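Local coordinates for NAD(P)H-hydrate epimerase (Saccharomyces cerevisiae, PDB 1JZT), which catalyses the epimerization of the R and S forms of NAD(P)HX, the hydrated and damaged form of NAD(P)H, and binds one potassium ion per subunit, at residues V172-G177 against V200-S205; T214-G219 against D241-L246; V163-P168 against S189-V194. All coordinates share one frame; numbering follows the deposited sequence.

How the interactions relate
The three contacts follow neighbouring strands of one mixed, largely parallel sheet, in the order 169-172, 194-198, 214-218, 243-245. Interaction 3 joins the segments leading into the first two of these strands, and interaction 1 joins the loops leaving them; the centres of these contacts lie about 15 Å apart and their segments alternate along the chain. Interaction 2 comes later in sequence and adds the antiparallel edge strand 243-245; its centre is about 13 Å from that of interaction 1 and 19 Å from that of interaction 3. His215 packs on Pro201 and Ser205, and Ile190 reaches Thr176. Interaction 1 holds Asp173 and Thr176, predicted parts of the substrate and potassium sites.

Interaction 1 of 3, residues V172-G177 against V200-S205; sequences VDVPTG and VPKPCS
A buried salt bridge, backed by a small apolar patch, joins Asp173 and Lys202 in two loops that follow the neighbouring strands 169-172 and 194-198. Asp173 OD1 receives Lys202 NZ at 2.7 Å through its syn lone pair, on the side of OD2. The lysine reaches it by bending at chi2 and chi3 (56° and 74°), and the two side chains cross at about a right angle. The same ammonium group is also held by Val200 O, 2.8 Å from Lys202 NZ, with a C=O...N angle of 167°.

Loops after parallel strands are where Rossmann-like folds commonly place their binding residues, and Asp173 is predicted to bind (6S)-NADPHX, with Thr176 predicted at the potassium site. Asp173 OD1 also accepts from Leu198 N, and OD2 has a weak bond from Phe143 N, so the carboxylate is fixed in rotation by several donors.

Beside the salt bridge, one water joins the two backbones, donating to Asp173 O and accepting from Lys202 N, each 2.8 Å from the water oxygen. Val174 CG1 touches Cys204 SG at 3.6 Å, with Lys202 CB 4.0 Å from the same methyl. Pro175 CD approaches that sulfur at 4.1 Å. At the start of the 3-10 segment that carries Cys204, Ser205 N and OG both bond Lys202 O.

Interaction 2 of 3, residues T214-G219 against D241-L246; sequences THYVGG and DQILKL
Tyr216 and Val217 meet Lys245 and Leu244 across two antiparallel strands whose axes come within 4.7 Å at 148°. Val217 and Leu244 form the hydrogen-bonded pair: Val217 N to Leu244 O and Leu244 N to Val217 O are both 3.1 Å. A further single bond, Leu246 N to His215 O at 2.6 Å, ties down the C-terminal residue.

On one face of the sheet, Tyr216 sets its CG anti to the carbonyl carbon (chi1 -71°), which places the ring beside the other strand, and chi2 (-79°) turns its CD1-CE1 side to Ile243 and Lys245. Ile243 CD1 and Lys245 CB each come to 4.0 Å from Tyr216 CE1, and both side chains run obliquely to that of the tyrosine. The lysine chain is extended as far as CE and turns only at chi4, carrying NZ over the ring at a long distance where any cation-pi attraction is weak. Tyr216 OH is held by Gln46 of helix 28-46, which also packs on this face through Ala42 and Gln41.

On the other face, Val217 and Leu244 lie side by side and point the same way, with Val217 CG1 3.9 Å from Leu244 CB. The terminal carboxylate is folded back on this side: Leu246 OXT sits over one face of the His215 ring, offset toward its rim and 4.2 Å above the plane, while His215 NE2 bonds Ser197 OG on strand 194-198. The pairing makes 243-245 an antiparallel edge strand, paired along strand 214-218 at the edge of an otherwise parallel, Rossmann-like sheet.

Interaction 3 of 3, residues V163-P168 against S189-V194; sequences VQNIIP and SINPAV
The two irregular segments, 163-168 and 189-194, meet at Gln164 and Asn191 and draw closer toward their C-terminal ends, the CA atoms being 6.7 Å apart at Gln164 and Asn191 but 5.2 Å at Pro168 and Ala193. One water links the two backbones, donating to Gln164 O at 3.0 Å and to Asn191 O at 2.9 Å from its oxygen.

The side chain of Gln164 spans the wider end. Its CG lies between the backbone N and the carbonyl carbon (chi1 63°), and the chain beyond is fully extended, so the amide end reaches the backbone of Ser189 to Asn191. Asn191 meets that end with its CB, while its CG, anti to the backbone N (chi1 171°), carries the amide on toward Asn165. The Asn191 and Asn165 side chains cross at about a right angle, their amide planes 70° apart and the two OD1 atoms 4.1 Å from each other.

These segments lead into the adjacent parallel strands 169-172 and 194-198 of the Rossmann-like sheet, and the first of them follows helix 153-163. Ala193 and Val194 make backbone bonds to Ile169.

At the narrower end the contact is apolar: Pro168 CB and Ala193 CB touch at 3.6 Å. Ile190 points away from 163-168 overall, although its side chain still meets the Gln164 amide, and it packs on Val157, Leu160 and Cys161 of helix 153-163, near the predicted potassium ligands Asp138 and Thr176.

Interaction 1 of 3, residues V172-G177 against V200-S205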
loop_
_atom_site.group_PDB
_atom_site.type_symbol
_atom_site.label_atom_id
_atom_site.label_comp_id
_atom_site.label_asym_id
_atom_site.label_seq_id
_atom_site.Cartn_x
_atom_site.Cartn_y
_atom_site.Cartn_z
ATOM N N VAL A 172 0.015 -2.543 -1.084
ATOM C CA VAL A 172 -0.742 -1.317 -1.280
ATOM C C VAL A 172 -1.270 -1.223 -2.711
ATOM O O VAL A 172 -0.499 -1.201 -3.678
ATOM C CB VAL A 172 0.126 -0.072 -0.991
ATOM C CG1 VAL A 172 -0.723 1.184 -1.109
ATOM C CG2 VAL A 172 0.730 -0.177 0.402
ATOM N N ASP A 173 -2.594 -1.167 -2.810
ATOM C CA ASP A 173 -3.331 -1.062 -4.060
ATOM C C ASP A 173 -3.318 -2.346 -4.896
ATOM O O ASP A 173 -4.372 -2.935 -5.149
ATOM C CB ASP A 173 -2.819 0.113 -4.892
ATOM C CG ASP A 173 -3.791 0.498 -5.982
ATOM O OD1 ASP A 173 -5.011 0.429 -5.719
ATOM O OD2 ASP A 173 -3.345 0.877 -7.086
ATOM N N VAL A 174 -2.132 -2.756 -5.330
ATOM C CA VAL A 174 -1.942 -3.975 -6.112
ATOM C C VAL A 174 -0.612 -4.610 -5.710
ATOM O O VAL A 174 0.301 -3.923 -5.255
ATOM C CB VAL A 174 -1.915 -3.697 -7.649
ATOM C CG1 VAL A 174 -3.282 -3.263 -8.129
ATOM C CG2 VAL A 174 -0.873 -2.632 -7.977
ATOM N N PRO A 175 -0.492 -5.942 -5.851
ATOM C CA PRO A 175 0.757 -6.627 -5.494
ATOM C C PRO A 175 1.837 -6.208 -6.487
ATOM O O PRO A 175 1.654 -6.342 -7.697
ATOM C CB PRO A 175 0.396 -8.108 -5.632
ATOM C CG PRO A 175 -1.094 -8.129 -5.381
ATOM C CD PRO A 175 -1.557 -6.915 -6.147
ATOM N N THR A 176 2.952 -5.688 -5.988
ATOM C CA THR A 176 4.026 -5.247 -6.870
ATOM C C THR A 176 4.521 -6.399 -7.748
ATOM O O THR A 176 4.760 -7.502 -7.262
ATOM C CB THR A 176 5.189 -4.662 -6.048
ATOM O OG1 THR A 176 4.734 -3.489 -5.357
ATOM C CG2 THR A 176 6.357 -4.294 -6.949
ATOM N N GLY A 177 4.651 -6.149 -9.046
ATOM C CA GLY A 177 5.123 -7.194 -9.941
ATOM C C GLY A 177 4.012 -7.949 -10.647
ATOM O O GLY A 177 4.271 -8.687 -11.602
ATOM N N VAL A 200 -10.709 1.691 -5.782
ATOM C CA VAL A 200 -11.480 0.567 -6.297
ATOM C C VAL A 200 -10.470 -0.502 -6.705
ATOM O O VAL A 200 -9.401 -0.189 -7.208
ATOM C CB VAL A 200 -12.351 0.999 -7.511
ATOM C CG1 VAL A 200 -11.464 1.570 -8.605
ATOM C CG2 VAL A 200 -13.158 -0.180 -8.031
ATOM N N PRO A 201 -10.782 -1.784 -6.455
ATOM C CA PRO A 201 -9.856 -2.858 -6.817
ATOM C C PRO A 201 -9.644 -2.947 -8.322
ATOM O O PRO A 201 -10.544 -2.642 -9.107
ATOM C CB PRO A 201 -10.540 -4.105 -6.262
ATOM C CG PRO A 201 -11.317 -3.566 -5.086
ATOM C CD PRO A 201 -11.912 -2.314 -5.677
ATOM N N LYS A 202 -8.442 -3.355 -8.710
ATOM C CA LYS A 202 -8.090 -3.529 -10.115
ATOM C C LYS A 202 -8.311 -4.999 -10.474
ATOM O O LYS A 202 -8.423 -5.851 -9.586
ATOM C CB LYS A 202 -6.630 -3.132 -10.342
ATOM C CG LYS A 202 -6.439 -1.697 -10.824
ATOM C CD LYS A 202 -7.084 -0.674 -9.886
ATOM C CE LYS A 202 -6.277 -0.523 -8.604
ATOM N NZ LYS A 202 -6.793 0.596 -7.751
ATOM N N PRO A 203 -8.373 -5.317 -11.779
ATOM C CA PRO A 203 -8.591 -6.684 -12.262
ATOM C C PRO A 203 -7.706 -7.755 -11.636
ATOM O O PRO A 203 -8.162 -8.869 -11.392
ATOM C CB PRO A 203 -8.365 -6.554 -13.767
ATOM C CG PRO A 203 -8.846 -5.159 -14.044
ATOM C CD PRO A 203 -8.200 -4.393 -12.914
ATOM N N CYS A 204 -6.446 -7.425 -11.371
ATOM C CA CYS A 204 -5.536 -8.405 -10.787
ATOM C C CYS A 204 -5.995 -8.887 -9.406
ATOM O O CYS A 204 -5.616 -9.975 -8.976
ATOM C CB CYS A 204 -4.118 -7.830 -10.696
ATOM S SG CYS A 204 -3.903 -6.477 -9.518
ATOM N N SER A 205 -6.818 -8.090 -8.724
ATOM C CA SER A 205 -7.305 -8.456 -7.398
ATOM C C SER A 205 -8.141 -9.736 -7.396
ATOM O O SER A 205 -8.260 -10.407 -6.370
ATOM C CB SER A 205 -8.132 -7.311 -6.787
ATOM O OG SER A 205 -9.343 -7.104 -7.500
HETATM O O HOH W 1 -6.671 -3.824 -6.577
#

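Interaction 2 of 3, residues T214-G219 against D241-L246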
loop_
_atom_site.group_PDB
_atom_site.type_symbol
_atom_site.label_atom_id
_atom_site.label_comp_id
_atom_site.label_asym_id
_atom_site.label_seq_id
_atom_site.Cartn_x
_atom_site.Cartn_y
_atom_site.Cartn_z
ATOM N N THR A 214 -6.229 -11.606 2.790
ATOM C CA THR A 214 -7.403 -10.879 3.248
ATOM C C THR A 214 -7.461 -9.632 2.354
ATOM O O THR A 214 -6.436 -8.981 2.137
ATOM C CB THR A 214 -7.275 -10.467 4.729
ATOM O OG1 THR A 214 -7.171 -11.639 5.544
ATOM C CG2 THR A 214 -8.498 -9.670 5.165
ATOM N N HIS A 215 -8.643 -9.311 1.833
ATOM C CA HIS A 215 -8.805 -8.173 0.930
ATOM C C HIS A 215 -9.595 -7.016 1.540
ATOM O O HIS A 215 -10.709 -7.190 2.045
ATOM C CB HIS A 215 -9.495 -8.641 -0.367
ATOM C CG HIS A 215 -9.450 -7.646 -1.492
ATOM N ND1 HIS A 215 -10.245 -7.764 -2.615
ATOM C CD2 HIS A 215 -8.688 -6.543 -1.690
ATOM C CE1 HIS A 215 -9.972 -6.780 -3.455
ATOM N NE2 HIS A 215 -9.030 -6.024 -2.917
ATOM N N TYR A 216 -8.989 -5.836 1.486
ATOM C CA TYR A 216 -9.586 -4.599 1.973
ATOM C C TYR A 216 -9.572 -3.582 0.838
ATOM O O TYR A 216 -8.722 -3.639 -0.061
ATOM C CB TYR A 216 -8.761 -3.995 3.114
ATOM C CG TYR A 216 -8.794 -4.718 4.442
ATOM C CD1 TYR A 216 -9.868 -4.565 5.313
ATOM C CD2 TYR A 216 -7.714 -5.492 4.859
ATOM C CE1 TYR A 216 -9.865 -5.161 6.579
ATOM C CE2 TYR A 216 -7.696 -6.092 6.118
ATOM C CZ TYR A 216 -8.776 -5.918 6.970
ATOM O OH TYR A 216 -8.749 -6.489 8.214
ATOM N N VAL A 217 -10.519 -2.650 0.875
ATOM C CA VAL A 217 -10.550 -1.571 -0.102
ATOM C C VAL A 217 -10.500 -0.300 0.746
ATOM O O VAL A 217 -11.101 -0.243 1.824
ATOM C CB VAL A 217 -11.839 -1.565 -0.971
ATOM C CG1 VAL A 217 -13.070 -1.289 -0.125
ATOM C CG2 VAL A 217 -11.703 -0.523 -2.070
ATOM N N GLY A 218 -9.764 0.699 0.271
ATOM C CA GLY A 218 -9.621 1.946 1.004
ATOM C C GLY A 218 -9.749 3.155 0.099
ATOM O O GLY A 218 -9.874 3.014 -1.116
ATOM N N GLY A 219 -9.716 4.347 0.688
ATOM C CA GLY A 219 -9.861 5.558 -0.101
ATOM C C GLY A 219 -11.331 5.927 -0.137
ATOM O O GLY A 219 -11.990 5.817 -1.171
ATOM N N ASP A 241 -14.924 4.133 9.407
ATOM C CA ASP A 241 -13.786 3.397 8.842
ATOM C C ASP A 241 -13.331 3.924 7.487
ATOM O O ASP A 241 -14.142 4.405 6.692
ATOM C CB ASP A 241 -14.118 1.916 8.640
ATOM C CG ASP A 241 -14.290 1.156 9.940
ATOM O OD1 ASP A 241 -13.947 1.690 11.011
ATOM O OD2 ASP A 241 -14.772 0.003 9.872
ATOM N N GLN A 242 -12.032 3.817 7.219
ATOM C CA GLN A 242 -11.496 4.259 5.934
ATOM C C GLN A 242 -11.114 3.027 5.108
ATOM O O GLN A 242 -10.449 3.121 4.069
ATOM C CB GLN A 242 -10.283 5.167 6.135
ATOM C CG GLN A 242 -10.625 6.478 6.857
ATOM C CD GLN A 242 -11.628 7.324 6.090
ATOM O OE1 GLN A 242 -11.331 7.823 5.007
ATOM N NE2 GLN A 242 -12.826 7.479 6.644
ATOM N N ILE A 243 -11.553 1.872 5.600
ATOM C CA ILE A 243 -11.322 0.589 4.957
ATOM C C ILE A 243 -12.594 -0.238 5.122
ATOM O O ILE A 243 -13.420 0.045 5.996
ATOM C CB ILE A 243 -10.155 -0.194 5.616
ATOM C CG1 ILE A 243 -10.475 -0.453 7.095
ATOM C CG2 ILE A 243 -8.849 0.572 5.463
ATOM C CD1 ILE A 243 -9.496 -1.403 7.780
ATOM N N LEU A 244 -12.745 -1.242 4.263
ATOM C CA LEU A 244 -13.884 -2.163 4.279
ATOM C C LEU A 244 -13.341 -3.530 3.870
ATOM O O LEU A 244 -12.645 -3.647 2.860
ATOM C CB LEU A 244 -14.958 -1.742 3.268
ATOM C CG LEU A 244 -16.111 -2.742 3.083
ATOM C CD1 LEU A 244 -16.867 -2.907 4.400
ATOM C CD2 LEU A 244 -17.061 -2.258 1.990
ATOM N N LYS A 245 -13.635 -4.555 4.658
ATOM C CA LYS A 245 -13.168 -5.894 4.340
ATOM C C LYS A 245 -13.943 -6.364 3.104
ATOM O O LYS A 245 -15.172 -6.482 3.143
ATOM C CB LYS A 245 -13.404 -6.823 5.536
ATOM C CG LYS A 245 -12.782 -8.197 5.418
ATOM C CD LYS A 245 -13.107 -9.009 6.661
ATOM C CE LYS A 245 -12.582 -10.420 6.550
ATOM N NZ LYS A 245 -11.110 -10.401 6.358
ATOM N N LEU A 246 -13.195 -6.594 2.022
ATOM C CA LEU A 246 -13.674 -7.010 0.696
ATOM C C LEU A 246 -14.032 -5.832 -0.215
ATOM O O LEU A 246 -15.222 -5.455 -0.300
ATOM C CB LEU A 246 -14.847 -7.980 0.798
ATOM C CG LEU A 246 -14.422 -9.452 0.822
ATOM C CD1 LEU A 246 -13.515 -9.696 2.025
ATOM C CD2 LEU A 246 -15.649 -10.345 0.886
ATOM O OXT LEU A 246 -13.094 -5.276 -0.834
#

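Interaction 3 of 3, residues V163-P168 against S189-V194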
loop_
_atom_site.group_PDB
_atom_site.type_symbol
_atom_site.label_atom_id
_atom_site.label_comp_id
_atom_site.label_asym_id
_atom_site.label_seq_id
_atom_site.Cartn_x
_atom_site.Cartn_y
_atom_site.Cartn_z
ATOM N N VAL A 163 10.874 -14.782 1.612
ATOM C CA VAL A 163 10.381 -14.840 2.988
ATOM C C VAL A 163 8.894 -14.527 3.145
ATOM O O VAL A 163 8.395 -14.439 4.267
ATOM C CB VAL A 163 11.164 -13.865 3.900
ATOM C CG1 VAL A 163 12.658 -14.134 3.793
ATOM C CG2 VAL A 163 10.848 -12.432 3.517
ATOM N N GLN A 164 8.184 -14.388 2.033
ATOM C CA GLN A 164 6.763 -14.040 2.080
ATOM C C GLN A 164 5.851 -15.101 2.670
ATOM O O GLN A 164 4.687 -14.825 2.973
ATOM C CB GLN A 164 6.265 -13.654 0.682
ATOM C CG GLN A 164 6.327 -14.769 -0.340
ATOM C CD GLN A 164 5.811 -14.335 -1.699
ATOM O OE1 GLN A 164 5.791 -15.119 -2.650
ATOM N NE2 GLN A 164 5.380 -13.080 -1.796
ATOM N N ASN A 165 6.365 -16.316 2.838
ATOM C CA ASN A 165 5.554 -17.380 3.412
ATOM C C ASN A 165 5.788 -17.471 4.916
ATOM O O ASN A 165 5.130 -18.242 5.607
ATOM C CB ASN A 165 5.867 -18.713 2.729
ATOM C CG ASN A 165 5.362 -18.754 1.304
ATOM O OD1 ASN A 165 4.154 -18.788 1.067
ATOM N ND2 ASN A 165 6.280 -18.729 0.345
ATOM N N ILE A 166 6.728 -16.677 5.421
ATOM C CA ILE A 166 7.015 -16.660 6.848
ATOM C C ILE A 166 6.640 -15.294 7.425
ATOM O O ILE A 166 6.081 -15.207 8.518
ATOM C CB ILE A 166 8.512 -16.975 7.144
ATOM C CG1 ILE A 166 8.845 -16.631 8.601
ATOM C CG2 ILE A 166 9.417 -16.201 6.212
ATOM C CD1 ILE A 166 7.973 -17.344 9.624
ATOM N N ILE A 167 6.945 -14.233 6.679
ATOM C CA ILE A 167 6.629 -12.859 7.089
ATOM C C ILE A 167 5.481 -12.353 6.202
ATOM O O ILE A 167 5.596 -12.333 4.973
ATOM C CB ILE A 167 7.853 -11.924 6.904
ATOM C CG1 ILE A 167 9.086 -12.522 7.580
ATOM C CG2 ILE A 167 7.559 -10.538 7.479
ATOM C CD1 ILE A 167 8.885 -12.843 9.039
ATOM N N PRO A 168 4.361 -11.930 6.810
ATOM C CA PRO A 168 3.215 -11.441 6.039
ATOM C C PRO A 168 3.470 -10.132 5.302
ATOM O O PRO A 168 4.003 -9.180 5.874
ATOM C CB PRO A 168 2.128 -11.297 7.098
ATOM C CG PRO A 168 2.914 -10.898 8.312
ATOM C CD PRO A 168 4.082 -11.859 8.256
ATOM N N SER A 189 6.544 -14.624 -7.772
ATOM C CA SER A 189 5.474 -13.645 -7.674
ATOM C C SER A 189 5.085 -13.362 -6.220
ATOM O O SER A 189 5.062 -14.265 -5.380
ATOM C CB SER A 189 4.260 -14.171 -8.446
ATOM O OG SER A 189 3.263 -13.186 -8.597
ATOM N N ILE A 190 4.782 -12.103 -5.928
ATOM C CA ILE A 190 4.372 -11.706 -4.585
ATOM C C ILE A 190 3.058 -12.398 -4.223
ATOM O O ILE A 190 2.125 -12.448 -5.031
ATOM C CB ILE A 190 4.168 -10.167 -4.495
ATOM C CG1 ILE A 190 5.508 -9.445 -4.665
ATOM C CG2 ILE A 190 3.518 -9.788 -3.166
ATOM C CD1 ILE A 190 6.484 -9.685 -3.539
ATOM N N ASN A 191 3.004 -12.948 -3.011
ATOM C CA ASN A 191 1.816 -13.628 -2.479
ATOM C C ASN A 191 1.521 -12.907 -1.162
ATOM O O ASN A 191 1.911 -13.362 -0.085
ATOM C CB ASN A 191 2.112 -15.108 -2.215
ATOM C CG ASN A 191 0.986 -15.814 -1.458
ATOM O OD1 ASN A 191 1.135 -16.965 -1.039
ATOM N ND2 ASN A 191 -0.140 -15.132 -1.283
ATOM N N PRO A 192 0.819 -11.771 -1.238
ATOM C CA PRO A 192 0.480 -10.970 -0.057
ATOM C C PRO A 192 -0.505 -11.590 0.927
ATOM O O PRO A 192 -1.467 -12.246 0.531
ATOM C CB PRO A 192 -0.054 -9.683 -0.670
ATOM C CG PRO A 192 -0.769 -10.185 -1.888
ATOM C CD PRO A 192 0.212 -11.201 -2.455
ATOM N N ALA A 193 -0.257 -11.376 2.217
ATOM C CA ALA A 193 -1.153 -11.876 3.256
ATOM C C ALA A 193 -2.355 -10.939 3.286
ATOM O O ALA A 193 -3.464 -11.328 3.663
ATOM C CB ALA A 193 -0.445 -11.878 4.615
ATOM N N VAL A 194 -2.126 -9.696 2.874
ATOM C CA VAL A 194 -3.186 -8.693 2.841
ATOM C C VAL A 194 -3.045 -7.817 1.597
ATOM O O VAL A 194 -1.934 -7.429 1.219
ATOM C CB VAL A 194 -3.127 -7.750 4.079
ATOM C CG1 VAL A 194 -4.288 -6.756 4.037
ATOM C CG2 VAL A 194 -3.170 -8.568 5.368
HETATM O O HOH W 2 2.931 -12.494 2.506
#